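Local coordinates for Non-ribosomal peptide synthetase (Methanobrevibacter ruminantium, PDB 6VTJ), which probably tethers a peptide through a phosphopantetheine arm and releases it by NAD(P)H-dependent reduction, as the thiolation-reductase part of an archaeal non-ribosomal peptide synthetase, at residues L28-V33 and F40-T45; L130-T135 and V214-A219. One frame throughout, in Å; residues are numbered along the deposited sequence.

Interaction 1: residues L28-V33 and F40-T45; sequences LNIETV and FEIGGT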
loop_
_atom_site.group_PDB
_atom_site.type_symbol
_atom_site.label_atom_id
_atom_site.label_comp_id
_atom_site.label_asym_id
_atom_site.label_seq_id
_atom_site.Cartn_x
_atom_site.Cartn_y
_atom_site.Cartn_z
ATOM N N LEU A 28 5.903 20.367 -19.264
ATOM C CA LEU A 28 6.097 19.233 -20.156
ATOM C C LEU A 28 7.002 19.522 -21.348
ATOM O O LEU A 28 7.336 18.587 -22.083
ATOM C CB LEU A 28 4.751 18.759 -20.699
ATOM C CG LEU A 28 3.745 18.247 -19.675
ATOM C CD1 LEU A 28 2.472 17.871 -20.387
ATOM C CD2 LEU A 28 4.330 17.052 -18.927
ATOM N N ASN A 29 7.375 20.777 -21.580
ATOM C CA ASN A 29 8.152 21.176 -22.757
ATOM C C ASN A 29 7.486 20.684 -24.048
ATOM O O ASN A 29 8.044 19.899 -24.818
ATOM C CB ASN A 29 9.598 20.680 -22.653
ATOM C CG ASN A 29 10.208 20.942 -21.284
ATOM O OD1 ASN A 29 10.254 22.083 -20.810
ATOM N ND2 ASN A 29 10.679 19.880 -20.641
ATOM N N ILE A 30 6.256 21.151 -24.255
ATOM C CA ILE A 30 5.470 20.870 -25.452
ATOM C C ILE A 30 5.144 22.207 -26.102
ATOM O O ILE A 30 4.724 23.144 -25.413
ATOM C CB ILE A 30 4.179 20.099 -25.123
ATOM C CG1 ILE A 30 4.493 18.723 -24.542
ATOM C CG2 ILE A 30 3.275 19.968 -26.364
ATOM C CD1 ILE A 30 3.239 17.987 -24.075
ATOM N N GLU A 31 5.346 22.294 -27.422
ATOM C CA GLU A 31 5.179 23.563 -28.125
ATOM C C GLU A 31 3.766 24.110 -27.944
ATOM O O GLU A 31 3.581 25.267 -27.544
ATOM C CB GLU A 31 5.509 23.390 -29.613
ATOM N N THR A 32 2.756 23.281 -28.209
ATOM C CA THR A 32 1.361 23.708 -28.174
ATOM C C THR A 32 0.552 22.730 -27.336
ATOM O O THR A 32 0.521 21.536 -27.637
ATOM C CB THR A 32 0.773 23.801 -29.585
ATOM O OG1 THR A 32 1.696 24.473 -30.457
ATOM C CG2 THR A 32 -0.527 24.576 -29.541
ATOM N N VAL A 33 -0.121 23.240 -26.306
ATOM C CA VAL A 33 -1.009 22.446 -25.458
ATOM C C VAL A 33 -2.406 23.060 -25.531
ATOM O O VAL A 33 -2.578 24.253 -25.252
ATOM C CB VAL A 33 -0.516 22.401 -24.004
ATOM C CG1 VAL A 33 -1.621 21.892 -23.059
ATOM C CG2 VAL A 33 0.759 21.586 -23.893
ATOM N N PHE A 40 -1.882 13.333 -18.682
ATOM C CA PHE A 40 -1.197 12.043 -18.714
ATOM C C PHE A 40 -1.162 11.431 -20.107
ATOM O O PHE A 40 -0.360 10.521 -20.347
ATOM C CB PHE A 40 -1.845 11.071 -17.723
ATOM C CG PHE A 40 -1.932 11.611 -16.328
ATOM C CD1 PHE A 40 -0.860 11.487 -15.459
ATOM C CD2 PHE A 40 -3.075 12.265 -15.893
ATOM C CE1 PHE A 40 -0.931 11.991 -14.177
ATOM C CE2 PHE A 40 -3.156 12.781 -14.614
ATOM C CZ PHE A 40 -2.078 12.644 -13.752
ATOM N N GLU A 41 -1.994 11.914 -21.030
ATOM C CA GLU A 41 -1.934 11.424 -22.399
ATOM C C GLU A 41 -0.864 12.122 -23.224
ATOM O O GLU A 41 -0.394 11.546 -24.207
ATOM C CB GLU A 41 -3.293 11.585 -23.086
ATOM C CG GLU A 41 -4.331 10.538 -22.711
ATOM C CD GLU A 41 -5.692 10.829 -23.321
ATOM N N ILE A 42 -0.454 13.336 -22.851
ATOM C CA ILE A 42 0.436 14.130 -23.696
ATOM C C ILE A 42 1.878 14.089 -23.214
ATOM O O ILE A 42 2.708 14.860 -23.702
ATOM C CB ILE A 42 -0.050 15.587 -23.828
ATOM C CG1 ILE A 42 0.045 16.327 -22.494
ATOM C CG2 ILE A 42 -1.479 15.630 -24.352
ATOM C CD1 ILE A 42 -0.776 17.604 -22.440
ATOM N N GLY A 43 2.201 13.200 -22.273
ATOM C CA GLY A 43 3.562 13.039 -21.782
ATOM C C GLY A 43 3.733 13.332 -20.308
ATOM O O GLY A 43 4.873 13.314 -19.814
ATOM N N GLY A 44 2.660 13.631 -19.584
ATOM C CA GLY A 44 2.776 13.844 -18.161
ATOM C C GLY A 44 2.825 12.531 -17.403
ATOM O O GLY A 44 2.200 11.543 -17.777
ATOM N N THR A 45 3.601 12.527 -16.328
ATOM C CA THR A 45 3.694 11.397 -15.424
ATOM C C THR A 45 3.249 11.820 -14.032
ATOM O O THR A 45 3.042 13.005 -13.744
ATOM C CB THR A 45 5.121 10.854 -15.357
ATOM O OG1 THR A 45 5.984 11.884 -14.853
ATOM C CG2 THR A 45 5.587 10.401 -16.742
#
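Leu28 and Gly44 bring the two backbones to within 6.6 Å of one another, CA to CA, as the loop joining helices 15-28 and 46-58 of the peptidyl carrier domain folds back on itself. Gly43, Gly44 and Thr45 form, with Ser46, the GGxS-type signature of the phosphopantetheine site, and Thr45 caps helix 46-58 through its bond to Ile48 N. Leu28 reaches across with both methyls. Leu28 CD1 lies 3.6 Å from Ile42 CG1, the two side chains crossing at about a right angle, while Leu28 CD2 rests on the backbone, 3.6 Å from Gly44 CA. Replacing Leu28 with an alanine, which lacks both methyls, would probably open a gap beside Ile42 and set the glycine pair freer to shift. Ile42 holds CG1 between its own backbone N and carbonyl carbon (chi1 67°), where it meets the ends of both Leu28 and Ile30, approaching from the same side. Val33, backed by Phe24 and Ser25 of helix 15-28, adds a looser contact at Ile42 CD1. At Gly43 the backbone has positive phi, and a CB would press on the carbonyl oxygen of Ile42. That oxygen, Ile42 O, takes the contact's tightest approach, with Ile30 CD1 3.2 Å away.

Interaction 2: residues L130-T135 and V214-A219; sequences LLTGAT and VINSAA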
loop_
_atom_site.group_PDB
_atom_site.type_symbol
_atom_site.label_atom_id
_atom_site.label_comp_id
_atom_site.label_asym_id
_atom_site.label_seq_id
_atom_site.Cartn_x
_atom_site.Cartn_y
_atom_site.Cartn_z
ATOM N N LEU A 130 1.122 -21.390 -2.881
ATOM C CA LEU A 130 1.203 -20.607 -4.106
ATOM C C LEU A 130 1.329 -19.142 -3.692
ATOM O O LEU A 130 0.383 -18.560 -3.157
ATOM C CB LEU A 130 -0.027 -20.827 -4.984
ATOM C CG LEU A 130 -0.098 -19.837 -6.146
ATOM C CD1 LEU A 130 1.079 -20.095 -7.053
ATOM C CD2 LEU A 130 -1.407 -19.934 -6.903
ATOM N N LEU A 131 2.495 -18.553 -3.920
ATOM C CA LEU A 131 2.759 -17.156 -3.612
ATOM C C LEU A 131 2.718 -16.313 -4.884
ATOM O O LEU A 131 3.461 -16.579 -5.849
ATOM C CB LEU A 131 4.122 -17.013 -2.931
ATOM C CG LEU A 131 4.646 -15.599 -2.700
ATOM C CD1 LEU A 131 3.718 -14.796 -1.780
ATOM C CD2 LEU A 131 6.066 -15.649 -2.115
ATOM N N THR A 132 1.874 -15.287 -4.871
ATOM C CA THR A 132 1.903 -14.263 -5.902
ATOM C C THR A 132 2.663 -13.058 -5.377
ATOM O O THR A 132 2.675 -12.793 -4.175
ATOM C CB THR A 132 0.497 -13.811 -6.341
ATOM O OG1 THR A 132 -0.096 -12.980 -5.329
ATOM C CG2 THR A 132 -0.406 -14.985 -6.663
ATOM N N GLY A 133 3.284 -12.325 -6.297
ATOM C CA GLY A 133 4.025 -11.138 -5.944
ATOM C C GLY A 133 5.371 -11.405 -5.316
ATOM O O GLY A 133 5.852 -10.583 -4.524
ATOM N N ALA A 134 6.003 -12.534 -5.652
ATOM C CA ALA A 134 7.248 -12.911 -4.986
ATOM C C ALA A 134 8.390 -11.935 -5.255
ATOM O O ALA A 134 9.396 -11.979 -4.542
ATOM C CB ALA A 134 7.664 -14.321 -5.414
ATOM N N THR A 135 8.273 -11.061 -6.259
ATOM C CA THR A 135 9.342 -10.129 -6.595
ATOM C C THR A 135 9.167 -8.760 -5.962
ATOM O O THR A 135 10.056 -7.914 -6.107
ATOM C CB THR A 135 9.451 -9.944 -8.112
ATOM O OG1 THR A 135 8.201 -9.475 -8.634
ATOM C CG2 THR A 135 9.790 -11.252 -8.759
ATOM N N VAL A 214 -2.989 -20.330 -1.027
ATOM C CA VAL A 214 -2.591 -19.203 -1.863
ATOM C C VAL A 214 -2.330 -18.011 -0.951
ATOM O O VAL A 214 -3.143 -17.708 -0.084
ATOM C CB VAL A 214 -3.666 -18.869 -2.903
ATOM C CG1 VAL A 214 -3.210 -17.680 -3.733
ATOM C CG2 VAL A 214 -3.948 -20.073 -3.797
ATOM N N ILE A 215 -1.175 -17.382 -1.097
ATOM C CA ILE A 215 -0.883 -16.104 -0.453
ATOM C C ILE A 215 -0.744 -15.059 -1.551
ATOM O O ILE A 215 0.198 -15.099 -2.361
ATOM C CB ILE A 215 0.366 -16.175 0.433
ATOM C CG1 ILE A 215 0.217 -17.339 1.432
ATOM C CG2 ILE A 215 0.544 -14.859 1.159
ATOM C CD1 ILE A 215 1.238 -17.352 2.558
ATOM N N ASN A 216 -1.707 -14.128 -1.591
ATOM C CA ASN A 216 -1.800 -13.125 -2.648
ATOM C C ASN A 216 -1.254 -11.807 -2.124
ATOM O O ASN A 216 -1.966 -11.016 -1.489
ATOM C CB ASN A 216 -3.227 -12.959 -3.148
ATOM C CG ASN A 216 -3.263 -12.148 -4.426
ATOM O OD1 ASN A 216 -2.715 -12.573 -5.442
ATOM N ND2 ASN A 216 -3.831 -10.956 -4.367
ATOM N N SER A 217 0.040 -11.596 -2.358
ATOM C CA SER A 217 0.680 -10.334 -2.040
ATOM C C SER A 217 0.953 -9.501 -3.279
ATOM O O SER A 217 1.405 -8.366 -3.146
ATOM C CB SER A 217 1.984 -10.562 -1.263
ATOM O OG SER A 217 3.026 -10.935 -2.148
ATOM N N ALA A 218 0.683 -10.021 -4.482
ATOM C CA ALA A 218 0.780 -9.187 -5.669
ATOM C C ALA A 218 -0.244 -8.074 -5.569
ATOM O O ALA A 218 -1.416 -8.326 -5.274
ATOM C CB ALA A 218 0.534 -9.992 -6.946
ATOM N N ALA A 219 0.205 -6.851 -5.833
ATOM C CA ALA A 219 -0.582 -5.632 -5.752
ATOM C C ALA A 219 0.157 -4.516 -6.471
ATOM O O ALA A 219 1.392 -4.484 -6.485
ATOM C CB ALA A 219 -0.827 -5.206 -4.306
HETATM O O HOH W 1 4.880 -8.383 -2.799
#
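Thr132 OG1 donates to Asn216 OD1 at 2.7 Å and accepts from Ala218 N at 3.2 Å, joining the ends of two neighbouring parallel strands. The hydroxyl sits between the threonine's own backbone N and carbonyl carbon (chi1 74°), which turns it toward the facing chain. It meets the asparagine amide from above, 51° out of the carbonyl plane. The carbonyl of Thr132 is gripped as well: Ser217 OG donates to Thr132 O at 2.8 Å, in the plane of that carbonyl, and Ser217 N adds a weak bond. Before this point the pairing is regular, Ile215 N bonding to Leu130 O at 2.8 Å and Thr132 N to Ile215 O at 3.0 Å. Leu130 and Val214 lie side by side on the face that also carries Thr132 and Asn216, both against Phe244 of helix 229-246. Gly133 and Ala218 then come within 3.8 Å, CA to CA; a CB on the glycine would clash with Ala218 N and Ser217 OG. A water donates to Gly133 O where the chains part.

Further out, Gln255 OE1 bonds to Asn216 ND2 and thereby sets which end of the amide faces Thr132. These strands belong to the Rossmann-type sheet of the reductase, and Thr132-Gly133 opens the glycine-rich TGxxGxxG turn that in relatives binds NADP(H). With its hydroxyl serving as both donor and acceptor, Thr132 is probably held in one rotation, consistent with a fixed start to that turn.

In the fold
Interaction 1 belongs to the carrier domain and interaction 2 to the core of the reductase; their centres lie 36 Å apart, and their nearest atoms about 18 Å. The bound 4'-phosphopantetheine relates them. Gly44 is about 10 Å from it, two residues ahead of Ser46, which lines the ligand pocket together with Leu47 and Tyr65. The side chain of Ser217 is about 14 Å from the same ligand, and beyond 214-219 the chain runs on into Val221, Lys222, His223 and Tyr224, which contact the arm from the reductase. Each contact thus includes a segment that runs on, within a few residues, into the same ligand pocket, one on the carrier and one on the reductase.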